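Local coordinates for protein Bd3459 (Bdellovibrio bacteriovorus, PDB 5CEC) that is a predatory endopeptidase, assigned to the family of serine-type D-Ala-D-Ala carboxypeptidases, and is bound here to the ankyrin-repeat immunity protein Bd3460, at residues K65-L78 / M277-G291. The protein carries 1 engineered substitution. Residues are numbered along the deposited sequence; the frame is centred on the assembly and turned at random.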
ATOM      1  N   LYS A  65      -3.273 -15.409 -18.443  1.00 20.05           N
ATOM      2  CA  LYS A  65      -3.718 -14.215 -17.704  1.00 18.47           C
ATOM      3  C   LYS A  65      -4.353 -14.590 -16.365  1.00 19.28           C
ATOM      4  O   LYS A  65      -5.169 -15.513 -16.311  1.00 19.41           O
ATOM      5  CB  LYS A  65      -4.725 -13.355 -18.472  1.00 20.58           C
ATOM      6  CG  LYS A  65      -4.149 -12.680 -19.713  1.00 22.89           C
ATOM      7  CD  LYS A  65      -5.114 -11.617 -20.253  1.00 24.97           C
ATOM      8  CE  LYS A  65      -6.339 -12.197 -20.915  1.00 27.66           C
ATOM      9  NZ  LYS A  65      -7.370 -11.175 -21.255  1.00 27.04           N
ATOM     10  N   PHE A  66      -3.999 -13.842 -15.306  1.00 17.58           N
ATOM     11  CA  PHE A  66      -4.622 -13.975 -13.976  1.00 17.85           C
ATOM     12  C   PHE A  66      -4.902 -12.595 -13.401  1.00 17.21           C
ATOM     13  O   PHE A  66      -4.269 -11.609 -13.817  1.00 16.83           O
ATOM     14  CB  PHE A  66      -3.728 -14.742 -13.012  1.00 17.63           C
ATOM     15  CG  PHE A  66      -3.465 -16.148 -13.434  1.00 18.22           C
ATOM     16  CD1 PHE A  66      -4.489 -17.090 -13.372  1.00 18.27           C
ATOM     17  CD2 PHE A  66      -2.235 -16.515 -13.974  1.00 17.86           C
ATOM     18  CE1 PHE A  66      -4.269 -18.383 -13.756  1.00 18.91           C
ATOM     19  CE2 PHE A  66      -2.019 -17.814 -14.362  1.00 18.14           C
ATOM     20  CZ  PHE A  66      -3.031 -18.743 -14.269  1.00 17.97           C
ATOM     21  N   PRO A  67      -5.821 -12.509 -12.429  1.00 16.40           N
ATOM     22  CA  PRO A  67      -6.039 -11.229 -11.756  1.00 16.50           C
ATOM     23  C   PRO A  67      -4.781 -10.723 -11.055  1.00 15.50           C
ATOM     24  O   PRO A  67      -4.096 -11.506 -10.403  1.00 15.96           O
ATOM     25  CB  PRO A  67      -7.131 -11.538 -10.752  1.00 17.00           C
ATOM     26  CG  PRO A  67      -7.816 -12.756 -11.252  1.00 19.50           C
ATOM     27  CD  PRO A  67      -6.742 -13.553 -11.938  1.00 18.11           C
ATOM     28  N   LEU A  68      -4.493  -9.448 -11.244  1.00 15.42           N
ATOM     29  CA  LEU A  68      -3.284  -8.841 -10.693  1.00 14.94           C
ATOM     30  C   LEU A  68      -3.483  -8.164  -9.353  1.00 14.70           C
ATOM     31  O   LEU A  68      -2.522  -7.961  -8.599  1.00 15.17           O
ATOM     32  CB  LEU A  68      -2.768  -7.792 -11.666  1.00 14.59           C
ATOM     33  CG  LEU A  68      -2.433  -8.250 -13.088  1.00 16.05           C
ATOM     34  CD1 LEU A  68      -1.890  -7.083 -13.893  1.00 16.48           C
ATOM     35  CD2 LEU A  68      -1.409  -9.377 -13.030  1.00 16.44           C
ATOM     36  N   ALA A  69      -4.696  -7.702  -9.104  1.00 15.00           N
ATOM     37  CA  ALA A  69      -4.929  -6.796  -7.969  1.00 15.21           C
ATOM     38  C   ALA A  69      -3.961  -5.610  -8.062  1.00 14.42           C
ATOM     39  O   ALA A  69      -3.638  -5.168  -9.173  1.00 14.30           O
ATOM     40  CB  ALA A  69      -4.840  -7.535  -6.625  1.00 16.58           C
ATOM     41  N   SER A  70      -3.445  -5.118  -6.934  1.00 14.32           N
ATOM     42  CA  SER A  70      -2.697  -3.869  -6.947  1.00 14.21           C
ATOM     43  C   SER A  70      -1.284  -3.965  -7.523  1.00 13.63           C
ATOM     44  O   SER A  70      -0.638  -2.928  -7.665  1.00 13.62           O
ATOM     45  CB  SER A  70      -2.673  -3.199  -5.558  1.00 14.56           C
ATOM     46  OG  SER A  70      -3.942  -2.640  -5.245  1.00 16.03           O
ATOM     47  N   ILE A  71      -0.781  -5.140  -7.913  1.00 12.86           N
ATOM     48  CA  ILE A  71       0.442  -5.100  -8.736  1.00 13.30           C
ATOM     49  C   ILE A  71       0.194  -4.436 -10.082  1.00 13.26           C
ATOM     50  O   ILE A  71       1.138  -3.956 -10.724  1.00 13.97           O
ATOM     51  CB  ILE A  71       1.189  -6.432  -8.848  1.00 13.32           C
ATOM     52  CG1 ILE A  71       0.491  -7.410  -9.811  1.00 14.84           C
ATOM     53  CG2 ILE A  71       1.483  -6.991  -7.482  1.00 14.25           C
ATOM     54  CD1 ILE A  71       1.246  -8.721  -9.999  1.00 16.03           C
ATOM     55  N   SER A  72      -1.070  -4.291 -10.465  1.00 13.33           N
ATOM     56  CA  SER A  72      -1.435  -3.402 -11.561  1.00 13.28           C
ATOM     57  C   SER A  72      -0.761  -2.028 -11.462  1.00 14.39           C
ATOM     58  O   SER A  72      -0.470  -1.381 -12.458  1.00 14.85           O
ATOM     59  CB  SER A  72      -2.946  -3.140 -11.570  1.00 14.41           C
ATOM     60  OG  SER A  72      -3.691  -4.277 -11.875  1.00 14.71           O
ATOM     61  N   LYS A  73      -0.591  -1.547 -10.224  1.00 13.42           N
ATOM     62  CA  LYS A  73      -0.006  -0.203 -10.025  1.00 13.51           C
ATOM     63  C   LYS A  73       1.426  -0.099 -10.529  1.00 14.07           C
ATOM     64  O   LYS A  73       1.857   0.991 -10.857  1.00 14.81           O
ATOM     65  CB  LYS A  73      -0.146   0.233  -8.564  1.00 13.33           C
ATOM     66  CG  LYS A  73      -1.582   0.314  -8.075  1.00 13.76           C
ATOM     67  CD  LYS A  73      -1.677   0.906  -6.686  1.00 14.38           C
ATOM     68  CE  LYS A  73      -3.103   1.158  -6.261  1.00 15.44           C
ATOM     69  NZ  LYS A  73      -3.863  -0.082  -6.009  1.00 16.79           N
ATOM     70  N   VAL A  74       2.136  -1.224 -10.600  1.00 13.35           N
ATOM     71  CA  VAL A  74       3.480  -1.186 -11.170  1.00 13.92           C
ATOM     72  C   VAL A  74       3.411  -0.931 -12.692  1.00 14.03           C
ATOM     73  O   VAL A  74       4.268  -0.261 -13.259  1.00 14.49           O
ATOM     74  CB  VAL A  74       4.276  -2.453 -10.861  1.00 15.08           C
ATOM     75  CG1 VAL A  74       5.678  -2.333 -11.432  1.00 15.33           C
ATOM     76  CG2 VAL A  74       4.372  -2.702  -9.360  1.00 16.93           C
ATOM     77  N   VAL A  75       2.376  -1.455 -13.341  1.00 14.49           N
ATOM     78  CA  VAL A  75       2.174  -1.210 -14.768  1.00 14.38           C
ATOM     79  C   VAL A  75       1.824   0.261 -14.991  1.00 14.87           C
ATOM     80  O   VAL A  75       2.387   0.938 -15.870  1.00 15.00           O
ATOM     81  CB  VAL A  75       1.079  -2.121 -15.343  1.00 16.09           C
ATOM     82  CG1 VAL A  75       0.999  -1.945 -16.850  1.00 18.53           C
ATOM     83  CG2 VAL A  75       1.399  -3.600 -15.053  1.00 16.50           C
ATOM     84  N   THR A  76       0.936   0.784 -14.155  1.00 14.35           N
ATOM     85  CA  THR A  76       0.607   2.238 -14.221  1.00 14.42           C
ATOM     86  C   THR A  76       1.871   3.103 -13.976  1.00 14.35           C
ATOM     87  O   THR A  76       2.034   4.130 -14.623  1.00 14.96           O
ATOM     88  CB  THR A  76      -0.508   2.534 -13.226  1.00 14.56           C
ATOM     89  OG1 THR A  76      -1.612   1.664 -13.529  1.00 15.36           O
ATOM     90  CG2 THR A  76      -0.940   3.981 -13.276  1.00 15.68           C
ATOM     91  N   THR A  77       2.718   2.654 -13.047  1.00 13.98           N
ATOM     92  CA  THR A  77       3.994   3.323 -12.731  1.00 13.76           C
ATOM     93  C   THR A  77       4.855   3.375 -13.987  1.00 14.43           C
ATOM     94  O   THR A  77       5.375   4.437 -14.324  1.00 15.09           O
ATOM     95  CB  THR A  77       4.695   2.592 -11.589  1.00 13.66           C
ATOM     96  OG1 THR A  77       3.892   2.706 -10.413  1.00 14.55           O
ATOM     97  CG2 THR A  77       6.008   3.156 -11.278  1.00 14.39           C
ATOM     98  N   LEU A  78       5.008   2.250 -14.678  1.00 14.67           N
ATOM     99  CA  LEU A  78       5.809   2.226 -15.919  1.00 14.77           C
ATOM    100  C   LEU A  78       5.221   3.211 -16.936  1.00 15.20           C
ATOM    101  O   LEU A  78       5.956   3.997 -17.550  1.00 16.77           O
ATOM    102  CB  LEU A  78       5.799   0.822 -16.508  1.00 15.04           C
ATOM    103  CG  LEU A  78       6.395   0.707 -17.907  1.00 16.45           C
ATOM    104  CD1 LEU A  78       7.854   1.154 -17.964  1.00 17.72           C
ATOM    105  CD2 LEU A  78       6.261  -0.698 -18.446  1.00 17.91           C
ATOM    106  N   MET A 277       5.349  -3.246 -25.840  1.00 24.63           N
ATOM    107  CA  MET A 277       5.597  -4.657 -25.568  1.00 25.95           C
ATOM    108  C   MET A 277       5.174  -5.574 -26.687  1.00 26.75           C
ATOM    109  O   MET A 277       5.379  -6.762 -26.572  1.00 28.83           O
ATOM    110  CB  MET A 277       4.842  -5.074 -24.292  1.00 29.26           C
ATOM    111  CG  MET A 277       5.126  -4.217 -23.083  1.00 30.35           C
ATOM    112  SD  MET A 277       6.740  -4.591 -22.385  1.00 32.16           S
ATOM    113  CE  MET A 277       6.661  -3.780 -20.813  1.00 25.01           C
ATOM    114  N   GLN A 278       4.543  -5.025 -27.728  1.00 26.21           N
ATOM    115  CA  GLN A 278       3.934  -5.835 -28.797  1.00 28.49           C
ATOM    116  C   GLN A 278       2.948  -6.802 -28.129  1.00 29.27           C
ATOM    117  O   GLN A 278       2.815  -7.956 -28.525  1.00 33.09           O
ATOM    118  CB  GLN A 278       4.994  -6.546 -29.660  1.00 32.07           C
ATOM    119  CG  GLN A 278       5.871  -5.595 -30.468  1.00 36.12           C
ATOM    120  CD  GLN A 278       6.755  -4.717 -29.594  1.00 39.38           C
ATOM    121  OE1 GLN A 278       7.587  -5.227 -28.833  1.00 43.23           O
ATOM    122  NE2 GLN A 278       6.569  -3.394 -29.672  1.00 39.28           N
ATOM    123  N   ALA A 279       2.258  -6.300 -27.101  1.00 28.90           N
ATOM    124  CA  ALA A 279       1.293  -7.056 -26.347  1.00 28.56           C
ATOM    125  C   ALA A 279      -0.098  -6.751 -26.864  1.00 29.20           C
ATOM    126  O   ALA A 279      -0.346  -5.712 -27.488  1.00 34.28           O
ATOM    127  CB  ALA A 279       1.394  -6.688 -24.875  1.00 28.80           C
ATOM    128  N   ASP A 280      -1.005  -7.685 -26.642  1.00 25.74           N
ATOM    129  CA  ASP A 280      -2.407  -7.433 -26.922  1.00 29.08           C
ATOM    130  C   ASP A 280      -3.273  -7.901 -25.746  1.00 30.30           C
ATOM    131  O   ASP A 280      -2.748  -8.178 -24.653  1.00 27.43           O
ATOM    132  CB  ASP A 280      -2.770  -8.061 -28.268  1.00 32.63           C
ATOM    133  CG  ASP A 280      -2.539  -9.559 -28.303  1.00 35.77           C
ATOM    134  OD1 ASP A 280      -2.657 -10.221 -27.257  1.00 36.07           O
ATOM    135  OD2 ASP A 280      -2.244 -10.081 -29.389  1.00 44.09           O
ATOM    136  N   THR A 281      -4.584  -7.989 -25.960  1.00 32.36           N
ATOM    137  CA  THR A 281      -5.556  -8.367 -24.912  1.00 35.94           C
ATOM    138  C   THR A 281      -5.285  -9.721 -24.271  1.00 31.23           C
ATOM    139  O   THR A 281      -5.594  -9.925 -23.100  1.00 32.27           O
ATOM    140  CB  THR A 281      -7.005  -8.484 -25.450  1.00 41.79           C
ATOM    141  OG1 THR A 281      -7.148  -9.694 -26.211  1.00 49.02           O
ATOM    142  CG2 THR A 281      -7.400  -7.298 -26.261  1.00 40.94           C
ATOM    143  N   SER A 282      -4.747 -10.637 -25.074  1.00 31.98           N
ATOM    144  CA  SER A 282      -4.400 -11.971 -24.606  1.00 31.65           C
ATOM    145  C   SER A 282      -3.225 -11.971 -23.597  1.00 28.21           C
ATOM    146  O   SER A 282      -3.097 -12.902 -22.827  1.00 30.80           O
ATOM    147  CB  SER A 282      -4.129 -12.880 -25.828  1.00 32.85           C
ATOM    148  OG  SER A 282      -2.806 -12.707 -26.336  1.00 38.57           O
ATOM    149  N   ASP A 283      -2.380 -10.942 -23.626  1.00 25.17           N
ATOM    150  CA  ASP A 283      -1.251 -10.775 -22.699  1.00 22.34           C
ATOM    151  C   ASP A 283      -1.620  -9.936 -21.470  1.00 21.39           C
ATOM    152  O   ASP A 283      -1.146 -10.204 -20.378  1.00 20.75           O
ATOM    153  CB  ASP A 283      -0.091 -10.075 -23.396  1.00 23.61           C
ATOM    154  CG  ASP A 283       0.372 -10.801 -24.643  1.00 26.28           C
ATOM    155  OD1 ASP A 283       0.684 -11.993 -24.507  1.00 31.73           O
ATOM    156  OD2 ASP A 283       0.405 -10.195 -25.747  1.00 28.10           O
ATOM    157  N   ILE A 284      -2.432  -8.906 -21.685  1.00 20.87           N
ATOM    158  CA  ILE A 284      -2.760  -7.941 -20.641  1.00 20.55           C
ATOM    159  C   ILE A 284      -4.052  -7.215 -20.976  1.00 22.39           C
ATOM    160  O   ILE A 284      -4.234  -6.771 -22.098  1.00 25.80           O
ATOM    161  CB  ILE A 284      -1.588  -6.934 -20.443  1.00 21.52           C
ATOM    162  CG1 ILE A 284      -1.882  -5.944 -19.309  1.00 22.42           C
ATOM    163  CG2 ILE A 284      -1.229  -6.195 -21.733  1.00 23.46           C
ATOM    164  CD1 ILE A 284      -0.647  -5.237 -18.777  1.00 23.73           C
ATOM    165  N   GLU A 285      -4.960  -7.123 -20.005  1.00 20.23           N
ATOM    166  CA  GLU A 285      -6.234  -6.471 -20.227  1.00 22.81           C
ATOM    167  C   GLU A 285      -6.543  -5.655 -18.994  1.00 20.95           C
ATOM    168  O   GLU A 285      -6.812  -6.199 -17.924  1.00 22.21           O
ATOM    169  CB  GLU A 285      -7.319  -7.484 -20.511  1.00 24.56           C
ATOM    170  CG  GLU A 285      -8.660  -6.865 -20.818  1.00 28.16           C
ATOM    171  CD  GLU A 285      -9.756  -7.886 -21.005  1.00 29.25           C
ATOM    172  OE1 GLU A 285      -9.493  -8.986 -21.547  1.00 32.06           O
ATOM    173  OE2 GLU A 285     -10.899  -7.573 -20.628  1.00 34.83           O
ATOM    174  N   PHE A 286      -6.469  -4.346 -19.159  1.00 20.71           N
ATOM    175  CA  PHE A 286      -6.716  -3.409 -18.093  1.00 19.06           C
ATOM    176  C   PHE A 286      -8.031  -2.652 -18.293  1.00 18.50           C
ATOM    177  O   PHE A 286      -8.482  -2.408 -19.422  1.00 21.02           O
ATOM    178  CB  PHE A 286      -5.577  -2.377 -18.017  1.00 20.62           C
ATOM    179  CG  PHE A 286      -4.448  -2.760 -17.087  1.00 18.46           C
ATOM    180  CD1 PHE A 286      -3.967  -4.070 -17.014  1.00 19.07           C
ATOM    181  CD2 PHE A 286      -3.851  -1.794 -16.289  1.00 18.51           C
ATOM    182  CE1 PHE A 286      -2.924  -4.386 -16.149  1.00 18.71           C
ATOM    183  CE2 PHE A 286      -2.799  -2.118 -15.441  1.00 17.92           C
ATOM    184  CZ  PHE A 286      -2.337  -3.401 -15.366  1.00 18.03           C
ATOM    185  N   HIS A 287      -8.624  -2.268 -17.175  1.00 18.36           N
ATOM    186  CA  HIS A 287      -9.758  -1.380 -17.166  1.00 19.07           C
ATOM    187  C   HIS A 287      -9.577  -0.192 -16.236  1.00 19.25           C
ATOM    188  O   HIS A 287     -10.395   0.728 -16.293  1.00 22.26           O
ATOM    189  CB  HIS A 287     -11.023  -2.154 -16.765  1.00 22.28           C
ATOM    190  CG  HIS A 287     -11.217  -3.409 -17.544  1.00 28.86           C
ATOM    191  ND1 HIS A 287     -11.820  -3.404 -18.777  1.00 34.06           N
ATOM    192  CD2 HIS A 287     -10.822  -4.685 -17.318  1.00 31.42           C
ATOM    193  CE1 HIS A 287     -11.816  -4.624 -19.274  1.00 35.09           C
ATOM    194  NE2 HIS A 287     -11.227  -5.424 -18.402  1.00 34.38           N
ATOM    195  N   ASN A 288      -8.564  -0.212 -15.365  1.00 18.59           N
ATOM    196  CA  ASN A 288      -8.290   0.899 -14.493  1.00 18.17           C
ATOM    197  C   ASN A 288      -6.829   0.851 -14.110  1.00 16.28           C
ATOM    198  O   ASN A 288      -6.103  -0.081 -14.497  1.00 17.41           O
ATOM    199  CB  ASN A 288      -9.249   0.923 -13.285  1.00 18.40           C
ATOM    200  CG  ASN A 288      -9.089  -0.270 -12.357  1.00 19.06           C
ATOM    201  OD1 ASN A 288      -8.054  -0.889 -12.269  1.00 18.15           O
ATOM    202  ND2 ASN A 288     -10.166  -0.620 -11.678  1.00 23.11           N
ATOM    203  N   GLY A 289      -6.372   1.848 -13.365  1.00 16.55           N
ATOM    204  CA  GLY A 289      -4.975   1.934 -13.001  1.00 17.12           C
ATOM    205  C   GLY A 289      -4.612   1.216 -11.722  1.00 16.13           C
ATOM    206  O   GLY A 289      -3.453   0.934 -11.476  1.00 14.65           O
ATOM    207  N   SER A 290      -5.618   0.936 -10.895  1.00 16.23           N
ATOM    208  CA  SER A 290      -5.401   0.471  -9.537  1.00 16.67           C
ATOM    209  C   SER A 290      -5.389  -1.031  -9.348  1.00 15.83           C
ATOM    210  O   SER A 290      -4.769  -1.526  -8.394  1.00 15.92           O
ATOM    211  CB  SER A 290      -6.438   1.091  -8.605  1.00 17.46           C
ATOM    212  OG  SER A 290      -7.712   0.685  -8.988  1.00 18.97           O
ATOM    213  N   GLY A 291      -6.162  -1.753 -10.180  1.00 16.23           N
ATOM    214  CA  GLY A 291      -6.330  -3.193 -10.019  1.00 16.89           C
ATOM    215  C   GLY A 291      -7.576  -3.703  -9.322  1.00 20.05           C
ATOM    216  O   GLY A 291      -7.819  -4.917  -9.272  1.00 20.98           O
TER
HETATM  217  O   HOH W   1      -6.781  -7.048 -10.793  1.00 22.47           O
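F286 of 277-291 fills a hollow between L68, S72 and V75 of 65-78. There S70 on a short 3-10 turn and K73 on the helix that follows form an SxxK sequence, as in the penicillin-binding protein and beta-lactamase fold expected for S13 peptidases. L68 crosses the ring at about a right angle, CD1 lying 3.7 Å from F286 CE1. V75 wedges in obliquely, its CB 3.6 Å from F286 CZ, and F269 stacks on the same ring.

At G289 and G291 the backbone itself does the packing. G291 CA lies 3.4 Å from A69 O in a CA-H...O contact. With chi1 at -67°, S72 sets OG 3.4 Å from G291 CA; OG donates to A69 O and also bonds N303 ND2. T76 OG1 reaches G289 O 2.9 Å away, in the carbonyl plane and on a lone pair.

K73 extends past this loop before bending at chi4 (70°), which brings NZ to S290 O on a lone pair; S70 OG and N253 OD1 also accept from NZ. A sulfate, probably from the crystallisation liquor, is hydrogen-bonded to S70 OG; with S251 and K357 close by, this is consistent with the family's active-site pocket.

At the far end K65 lies over the 281-283 turn, CG 3.3 Å from S282 O. Its NZ closes a salt bridge to E285 OE1 and donates to T281 O at 2.8 Å, tilted 31° from that carbonyl plane.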